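Local coordinates for protein putative NAD(P)H-flavin oxidoreductase (PDB 6WT2) that binds FMN and probably acts as an NAD(P)H-dependent nitroreductase, a member of a flavoenzyme family that includes chloramphenicol reductases, at residues V88-K93 against A192-S197; I151-M156 against V198-G203; R29-E34 against T82-V87. All blocks are in the same frame, centred on the assembly; numbering follows the deposited sequence.

Interaction 1 of 3, residues V88-K93 against A192-S197; sequences VFLAKK and AEWGVS
Backbone pairing joins A91 to G195: A91 N donates to G195 O at 2.8 Å, and G195 N returns the bond to A91 O. A further bond runs from S197 N to F89 O, so the antiparallel register puts L90 opposite V196 and K92 opposite W194 as non-hydrogen-bonded pairs. Just before strand 194-203 begins, E193 O accepts from both K93 N (3.0 Å, from well above the carbonyl plane) and K92 NZ, in the plane on a lone pair.

The K92 chain bends at chi2 (66°) and chi4 (72°), bringing NZ back to K93 O while it forms a salt bridge with E193 OE1 at 2.8 Å, on the anti side of the carboxylate.

Apolar packing adds K92 CD over one face of the W194 indole, 3.7 Å from its six-membered ring centroid, a CH-pi contact. L90 CD2 meets V196 CG2 at 3.8 Å. The extended K93 chain runs beside G195 CA, with CE 3.5 Å from W194 O and NZ bonded to A191 O.

Within the chain the pair is central to an antiparallel sheet: strand 55-59 flanks 85-92 and 166-170 flanks 194-203; helix 138-162 packs against F89, A91 and S197, helix 175-185 against V88 and V196.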
loop_
_atom_site.group_PDB
_atom_site.type_symbol
_atom_site.label_atom_id
_atom_site.label_comp_id
_atom_site.label_asym_id
_atom_site.label_seq_id
_atom_site.Cartn_x
_atom_site.Cartn_y
_atom_site.Cartn_z
ATOM N N VAL A 88 -1.328 10.744 10.322
ATOM C CA VAL A 88 -2.309 10.950 9.267
ATOM C C VAL A 88 -1.515 11.158 7.988
ATOM O O VAL A 88 -0.681 12.071 7.910
ATOM C CB VAL A 88 -3.224 12.149 9.559
ATOM C CG1 VAL A 88 -4.187 12.375 8.390
ATOM C CG2 VAL A 88 -3.973 11.949 10.895
ATOM N N PHE A 89 -1.762 10.309 7.001
ATOM C CA PHE A 89 -1.052 10.340 5.733
ATOM C C PHE A 89 -1.752 11.293 4.778
ATOM O O PHE A 89 -2.966 11.201 4.575
ATOM C CB PHE A 89 -0.986 8.942 5.109
ATOM C CG PHE A 89 -0.182 7.948 5.900
ATOM C CD1 PHE A 89 1.106 7.622 5.517
ATOM C CD2 PHE A 89 -0.725 7.325 7.023
ATOM C CE1 PHE A 89 1.846 6.691 6.231
ATOM C CE2 PHE A 89 0.011 6.407 7.758
ATOM C CZ PHE A 89 1.289 6.077 7.355
ATOM N N LEU A 90 -0.982 12.212 4.200
ATOM C CA LEU A 90 -1.464 13.087 3.145
ATOM C C LEU A 90 -0.930 12.605 1.805
ATOM O O LEU A 90 0.205 12.136 1.713
ATOM C CB LEU A 90 -0.993 14.531 3.361
ATOM C CG LEU A 90 -1.258 15.132 4.734
ATOM C CD1 LEU A 90 -0.671 16.588 4.752
ATOM C CD2 LEU A 90 -2.733 15.089 5.083
ATOM N N ALA A 91 -1.733 12.768 0.761
ATOM C CA ALA A 91 -1.291 12.478 -0.593
ATOM C C ALA A 91 -1.316 13.755 -1.426
ATOM O O ALA A 91 -2.162 14.636 -1.229
ATOM C CB ALA A 91 -2.160 11.370 -1.232
ATOM N N LYS A 92 -0.372 13.855 -2.358
ATOM C CA LYS A 92 -0.285 15.019 -3.235
ATOM C C LYS A 92 -1.504 15.126 -4.147
ATOM O O LYS A 92 -1.917 14.135 -4.769
ATOM C CB LYS A 92 0.974 14.924 -4.085
ATOM C CG LYS A 92 1.300 16.213 -4.827
ATOM C CD LYS A 92 1.665 17.308 -3.837
ATOM C CE LYS A 92 1.863 18.681 -4.500
ATOM N NZ LYS A 92 0.557 19.271 -4.933
ATOM N N LYS A 93 -2.074 16.328 -4.234
ATOM C CA LYS A 93 -3.104 16.641 -5.215
ATOM C C LYS A 93 -2.473 17.166 -6.505
ATOM O O LYS A 93 -1.425 17.820 -6.487
ATOM C CB LYS A 93 -4.090 17.685 -4.675
ATOM C CG LYS A 93 -4.926 17.199 -3.486
ATOM C CD LYS A 93 -6.002 18.208 -3.125
ATOM C CE LYS A 93 -6.892 17.705 -1.997
ATOM N NZ LYS A 93 -7.874 18.741 -1.562
ATOM N N ALA A 192 -5.142 22.879 -0.822
ATOM C CA ALA A 192 -5.132 22.887 -2.279
ATOM C C ALA A 192 -4.090 21.925 -2.828
ATOM O O ALA A 192 -4.253 21.406 -3.935
ATOM C CB ALA A 192 -4.877 24.299 -2.808
ATOM N N GLU A 193 -3.034 21.659 -2.055
ATOM C CA GLU A 193 -1.889 20.884 -2.514
ATOM C C GLU A 193 -1.857 19.458 -1.979
ATOM O O GLU A 193 -1.193 18.611 -2.583
ATOM C CB GLU A 193 -0.585 21.587 -2.112
ATOM C CG GLU A 193 -0.450 23.015 -2.650
ATOM C CD GLU A 193 -0.190 23.060 -4.141
ATOM O OE1 GLU A 193 0.332 22.065 -4.686
ATOM O OE2 GLU A 193 -0.497 24.094 -4.774
ATOM N N TRP A 194 -2.533 19.184 -0.860
ATOM C CA TRP A 194 -2.483 17.887 -0.193
ATOM C C TRP A 194 -3.879 17.494 0.271
ATOM O O TRP A 194 -4.699 18.356 0.596
ATOM C CB TRP A 194 -1.529 17.915 1.012
ATOM C CG TRP A 194 -0.105 18.227 0.635
ATOM C CD1 TRP A 194 0.493 19.458 0.602
ATOM C CD2 TRP A 194 0.893 17.287 0.231
ATOM N NE1 TRP A 194 1.803 19.341 0.191
ATOM C CE2 TRP A 194 2.071 18.014 -0.037
ATOM C CE3 TRP A 194 0.899 15.896 0.057
ATOM C CZ2 TRP A 194 3.246 17.397 -0.463
ATOM C CZ3 TRP A 194 2.065 15.287 -0.357
ATOM C CH2 TRP A 194 3.218 16.033 -0.618
ATOM N N GLY A 195 -4.144 16.181 0.301
ATOM C CA GLY A 195 -5.407 15.682 0.808
ATOM C C GLY A 195 -5.187 14.492 1.719
ATOM O O GLY A 195 -4.195 13.769 1.608
ATOM N N VAL A 196 -6.148 14.278 2.617
ATOM C CA VAL A 196 -6.027 13.177 3.567
ATOM C C VAL A 196 -6.262 11.845 2.862
ATOM O O VAL A 196 -7.211 11.686 2.084
ATOM C CB VAL A 196 -6.989 13.374 4.745
ATOM C CG1 VAL A 196 -7.078 12.098 5.565
ATOM C CG2 VAL A 196 -6.502 14.568 5.609
ATOM N N SER A 197 -5.385 10.886 3.132
ATOM C CA SER A 197 -5.359 9.585 2.478
ATOM C C SER A 197 -5.813 8.448 3.383
ATOM O O SER A 197 -6.712 7.673 3.021
ATOM C CB SER A 197 -3.937 9.298 1.976
ATOM O OG SER A 197 -3.878 7.997 1.427
#

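Interaction 2 of 3, residues I151-M156 against V198-G203; sequences IALGNM and VAATFG
L153 carries most of the helix side of this contact, dividing its two methyl groups between two residues of the strand. CD1 meets A200 CB at 3.7 Å, while CD2 reaches V198 CG2 at 4.0 Å. With CG anti to the backbone N (chi1 169°), the isobutyl group extends to V198 and A200, the residues before and after A199, whose O is 4.1 Å from L153 CD1.

F202 is the chief contributor from the strand. Its CZ lies 4.1 Å from the terminal methyl CE of selenomethionine M156, the two side chains crossing at about a right angle. A bend at chi3 (62°) turns that methyl toward the phenyl ring. The side-chain contacts are apolar, and all the touching residues are buried.

The segments run almost parallel, their axes 10° apart and 9.8 Å at closest approach, so L153 and M156, one helical turn apart, follow the strand from V198 to F202. F89 of the adjacent strand packs against both helix residues. This is a helix laid on an antiparallel sheet, as in the alpha-plus-beta fold of FMN-dependent nitroreductases; I151, on the same helix, contacts the FMN.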
loop_
_atom_site.group_PDB
_atom_site.type_symbol
_atom_site.label_atom_id
_atom_site.label_comp_id
_atom_site.label_asym_id
_atom_site.label_seq_id
_atom_site.Cartn_x
_atom_site.Cartn_y
_atom_site.Cartn_z
ATOM N N ILE A 151 1.477 2.009 0.405
ATOM C CA ILE A 151 2.740 1.280 0.489
ATOM C C ILE A 151 3.500 1.700 1.736
ATOM O O ILE A 151 3.957 0.862 2.518
ATOM C CB ILE A 151 3.593 1.521 -0.767
ATOM C CG1 ILE A 151 2.811 1.179 -2.031
ATOM C CG2 ILE A 151 4.902 0.748 -0.665
ATOM C CD1 ILE A 151 3.613 1.490 -3.299
ATOM N N ALA A 152 3.661 3.015 1.925
ATOM C CA ALA A 152 4.335 3.520 3.117
ATOM C C ALA A 152 3.613 3.081 4.378
ATOM O O ALA A 152 4.249 2.682 5.358
ATOM C CB ALA A 152 4.421 5.042 3.067
ATOM N N LEU A 153 2.280 3.159 4.372
ATOM C CA LEU A 153 1.493 2.665 5.500
ATOM C C LEU A 153 1.825 1.210 5.820
ATOM O O LEU A 153 2.155 0.874 6.964
ATOM C CB LEU A 153 0.006 2.824 5.197
ATOM C CG LEU A 153 -0.946 2.122 6.175
ATOM C CD1 LEU A 153 -1.055 2.947 7.429
ATOM C CD2 LEU A 153 -2.302 1.913 5.524
ATOM N N GLY A 154 1.738 0.332 4.814
ATOM C CA GLY A 154 2.040 -1.078 5.036
ATOM C C GLY A 154 3.429 -1.308 5.607
ATOM O O GLY A 154 3.604 -2.090 6.546
ATOM N N ASN A 155 4.430 -0.606 5.067
ATOM C CA ASN A 155 5.813 -0.800 5.499
ATOM C C ASN A 155 6.039 -0.315 6.927
ATOM O O ASN A 155 6.711 -0.986 7.717
ATOM C CB ASN A 155 6.763 -0.084 4.545
ATOM C CG ASN A 155 7.008 -0.862 3.275
ATOM O OD1 ASN A 155 6.876 -2.098 3.244
ATOM N ND2 ASN A 155 7.404 -0.155 2.220
HETATM N N MSE A 156 5.498 0.844 7.276
HETATM C CA MSE A 156 5.637 1.344 8.636
HETATM C C MSE A 156 5.016 0.391 9.668
HETATM O O MSE A 156 5.630 0.096 10.701
HETATM C CB MSE A 156 5.023 2.738 8.734
HETATM C CG MSE A 156 5.857 3.764 7.991
HETATM SE SE MSE A 156 4.900 5.418 7.701
HETATM C CE MSE A 156 4.651 5.878 9.566
ATOM N N VAL A 198 -5.193 8.332 4.560
ATOM C CA VAL A 198 -5.378 7.224 5.497
ATOM C C VAL A 198 -4.669 7.620 6.789
ATOM O O VAL A 198 -3.889 8.579 6.806
ATOM C CB VAL A 198 -4.814 5.910 4.907
ATOM C CG1 VAL A 198 -3.293 6.011 4.782
ATOM C CG2 VAL A 198 -5.266 4.658 5.709
ATOM N N ALA A 199 -4.952 6.921 7.890
ATOM C CA ALA A 199 -4.280 7.177 9.161
ATOM C C ALA A 199 -3.792 5.858 9.748
ATOM O O ALA A 199 -4.167 4.772 9.295
ATOM C CB ALA A 199 -5.201 7.906 10.154
ATOM N N ALA A 200 -2.929 5.964 10.757
ATOM C CA ALA A 200 -2.461 4.803 11.503
ATOM C C ALA A 200 -2.149 5.217 12.935
ATOM O O ALA A 200 -1.623 6.301 13.162
ATOM C CB ALA A 200 -1.207 4.196 10.874
ATOM N N THR A 201 -2.454 4.340 13.885
ATOM C CA THR A 201 -2.050 4.510 15.270
ATOM C C THR A 201 -0.886 3.577 15.578
ATOM O O THR A 201 -0.722 2.536 14.945
ATOM C CB THR A 201 -3.222 4.231 16.228
ATOM O OG1 THR A 201 -3.698 2.880 16.061
ATOM C CG2 THR A 201 -4.371 5.187 15.942
ATOM N N PHE A 202 -0.083 3.955 16.571
ATOM C CA PHE A 202 1.053 3.153 17.005
ATOM C C PHE A 202 1.184 3.216 18.511
ATOM O O PHE A 202 0.980 4.275 19.115
ATOM C CB PHE A 202 2.383 3.633 16.407
ATOM C CG PHE A 202 2.437 3.589 14.911
ATOM C CD1 PHE A 202 2.968 2.490 14.257
ATOM C CD2 PHE A 202 1.987 4.664 14.158
ATOM C CE1 PHE A 202 3.016 2.451 12.869
ATOM C CE2 PHE A 202 2.035 4.633 12.769
ATOM C CZ PHE A 202 2.540 3.520 12.123
ATOM N N GLY A 203 1.588 2.098 19.101
ATOM C CA GLY A 203 1.793 2.050 20.538
ATOM C C GLY A 203 2.042 0.628 20.996
ATOM O O GLY A 203 2.489 -0.220 20.223
#

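Interaction 3 of 3, residues R29-E34 against T82-V87; sequences RKISAE and TASHLV
S84 OG is the hub of this contact, accepting the backbone N-H of I31 at 2.9 Å in a nearly straight bond, with an angle of 169° at the hydrogen. The hydroxyl stands anti to the S84 backbone N (chi1 175°), which carries it across to the loop that precedes helix 33-44. Around this bond I31 packs its aliphatic branch: CG1 lies 3.6 Å from S84 OG, and CD1 lies 3.9 Å from H85 ND1.

The imidazole of H85 supports the hub from the next position in the sequence. S84 OG and H85 ND1 are hydrogen-bonded at 2.8 Å, with OG at the edge of the ring and in its plane, an arrangement that restrains the rotation of both groups. H85 CE1 also approaches I31 O, near the ring plane, at 3.6 Å.

Farther out, two waters link K30 NZ to segment 82-87. One accepts from NZ at 2.7 Å and lies within hydrogen-bonding reach of R29 O and T82 O; the other accepts from NZ and donates to S84 O, which R66 and Q61 also engage.

S84 and H85 both face F202, forming a classic beta bulge where strand 85-92 begins beside strand 194-203. The H85 ring stacks on F36 of helix 33-44, whose N-cap is S32, while I31 packs against both F36 and F202.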
loop_
_atom_site.group_PDB
_atom_site.type_symbol
_atom_site.label_atom_id
_atom_site.label_comp_id
_atom_site.label_asym_id
_atom_site.label_seq_id
_atom_site.Cartn_x
_atom_site.Cartn_y
_atom_site.Cartn_z
ATOM N N ARG A 29 2.427 3.858 28.106
ATOM C CA ARG A 29 3.627 3.431 27.396
ATOM C C ARG A 29 3.835 4.261 26.131
ATOM O O ARG A 29 3.021 4.204 25.206
ATOM C CB ARG A 29 3.536 1.947 27.054
ATOM C CG ARG A 29 3.817 1.043 28.230
ATOM C CD ARG A 29 5.117 0.304 28.004
ATOM N NE ARG A 29 4.900 -0.993 27.381
ATOM C CZ ARG A 29 5.790 -1.618 26.615
ATOM N NH1 ARG A 29 6.964 -1.060 26.342
ATOM N NH2 ARG A 29 5.495 -2.801 26.108
ATOM N N LYS A 30 4.934 5.013 26.087
ATOM C CA LYS A 30 5.264 5.853 24.942
ATOM C C LYS A 30 6.376 5.217 24.114
ATOM O O LYS A 30 7.353 4.697 24.660
ATOM C CB LYS A 30 5.697 7.253 25.403
ATOM C CG LYS A 30 4.657 7.976 26.267
ATOM C CD LYS A 30 3.352 8.131 25.506
ATOM C CE LYS A 30 2.197 8.520 26.404
ATOM N NZ LYS A 30 0.947 8.633 25.597
ATOM N N ILE A 31 6.225 5.271 22.793
ATOM C CA ILE A 31 7.312 4.897 21.896
ATOM C C ILE A 31 8.415 5.935 22.019
ATOM O O ILE A 31 8.145 7.144 21.992
ATOM C CB ILE A 31 6.800 4.801 20.450
ATOM C CG1 ILE A 31 5.685 3.744 20.325
ATOM C CG2 ILE A 31 7.934 4.499 19.504
ATOM C CD1 ILE A 31 4.820 3.936 19.089
ATOM N N SER A 32 9.660 5.481 22.174
ATOM C CA SER A 32 10.772 6.422 22.274
ATOM C C SER A 32 10.921 7.226 20.983
ATOM O O SER A 32 10.513 6.792 19.895
ATOM C CB SER A 32 12.089 5.695 22.557
ATOM O OG SER A 32 12.506 4.963 21.412
ATOM N N ALA A 33 11.546 8.404 21.118
ATOM C CA ALA A 33 11.822 9.242 19.957
ATOM C C ALA A 33 12.602 8.466 18.907
ATOM O O ALA A 33 12.275 8.510 17.719
ATOM C CB ALA A 33 12.589 10.498 20.377
ATOM N N GLU A 34 13.634 7.733 19.343
ATOM C CA GLU A 34 14.461 6.959 18.424
ATOM C C GLU A 34 13.664 5.856 17.742
ATOM O O GLU A 34 13.811 5.634 16.533
ATOM C CB GLU A 34 15.660 6.363 19.169
ATOM C CG GLU A 34 16.663 7.405 19.698
ATOM C CD GLU A 34 16.157 8.207 20.908
ATOM O OE1 GLU A 34 15.130 7.825 21.528
ATOM O OE2 GLU A 34 16.800 9.233 21.239
ATOM N N THR A 82 -5.388 6.764 23.992
ATOM C CA THR A 82 -4.415 5.837 24.548
ATOM C C THR A 82 -3.205 5.583 23.667
ATOM O O THR A 82 -2.192 5.104 24.185
ATOM C CB THR A 82 -5.077 4.482 24.866
ATOM O OG1 THR A 82 -5.509 3.841 23.654
ATOM C CG2 THR A 82 -6.285 4.672 25.817
ATOM N N ALA A 83 -3.282 5.854 22.368
ATOM C CA ALA A 83 -2.162 5.548 21.480
ATOM C C ALA A 83 -0.961 6.430 21.797
ATOM O O ALA A 83 -1.105 7.606 22.144
ATOM C CB ALA A 83 -2.565 5.727 20.009
ATOM N N SER A 84 0.237 5.852 21.670
ATOM C CA SER A 84 1.457 6.640 21.774
ATOM C C SER A 84 1.539 7.671 20.652
ATOM O O SER A 84 1.721 8.871 20.901
ATOM C CB SER A 84 2.676 5.717 21.750
ATOM O OG SER A 84 3.866 6.478 21.730
ATOM N N HIS A 85 1.410 7.216 19.409
ATOM C CA HIS A 85 1.549 8.069 18.245
ATOM C C HIS A 85 0.380 7.868 17.292
ATOM O O HIS A 85 -0.214 6.789 17.225
ATOM C CB HIS A 85 2.871 7.792 17.502
ATOM C CG HIS A 85 4.087 8.324 18.196
ATOM N ND1 HIS A 85 4.550 7.813 19.389
ATOM C CD2 HIS A 85 4.952 9.307 17.845
ATOM C CE1 HIS A 85 5.642 8.469 19.751
ATOM N NE2 HIS A 85 5.910 9.376 18.829
ATOM N N LEU A 86 0.062 8.934 16.561
ATOM C CA LEU A 86 -0.904 8.917 15.470
ATOM C C LEU A 86 -0.274 9.574 14.249
ATOM O O LEU A 86 0.311 10.656 14.359
ATOM C CB LEU A 86 -2.180 9.659 15.867
ATOM C CG LEU A 86 -3.188 9.997 14.771
ATOM C CD1 LEU A 86 -3.813 8.750 14.162
ATOM C CD2 LEU A 86 -4.269 10.917 15.348
ATOM N N VAL A 87 -0.397 8.927 13.095
ATOM C CA VAL A 87 0.079 9.469 11.823
ATOM C C VAL A 87 -1.118 9.566 10.887
ATOM O O VAL A 87 -1.858 8.590 10.712
ATOM C CB VAL A 87 1.186 8.595 11.204
ATOM C CG1 VAL A 87 1.636 9.161 9.849
ATOM C CG2 VAL A 87 2.381 8.487 12.147
HETATM O O HOH W 1 0.444 6.110 24.893
HETATM O O HOH W 2 1.303 10.313 23.133
#

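In the fold
All three contacts converge on the paired strands 85-92 and 194-203. Interaction 3 lies near the start of the former and interaction 1 near its end, their centres about 23 Å apart; interaction 2 covers the stretch of 194-203 that follows interaction 1. F89 ties interactions 1 and 2 together: its N probably bonds to V198 O at 2.7 Å, and its ring packs on L153, M156 and A200. Interactions 2 and 3 are joined through A200 N to V87 O (2.8 Å) and F202 N to H85 O (2.9 Å), both probable hydrogen bonds. The side chain of V198 comes within about 4 Å of FMN, compared with about 9 Å for S197 and 12 Å for A83.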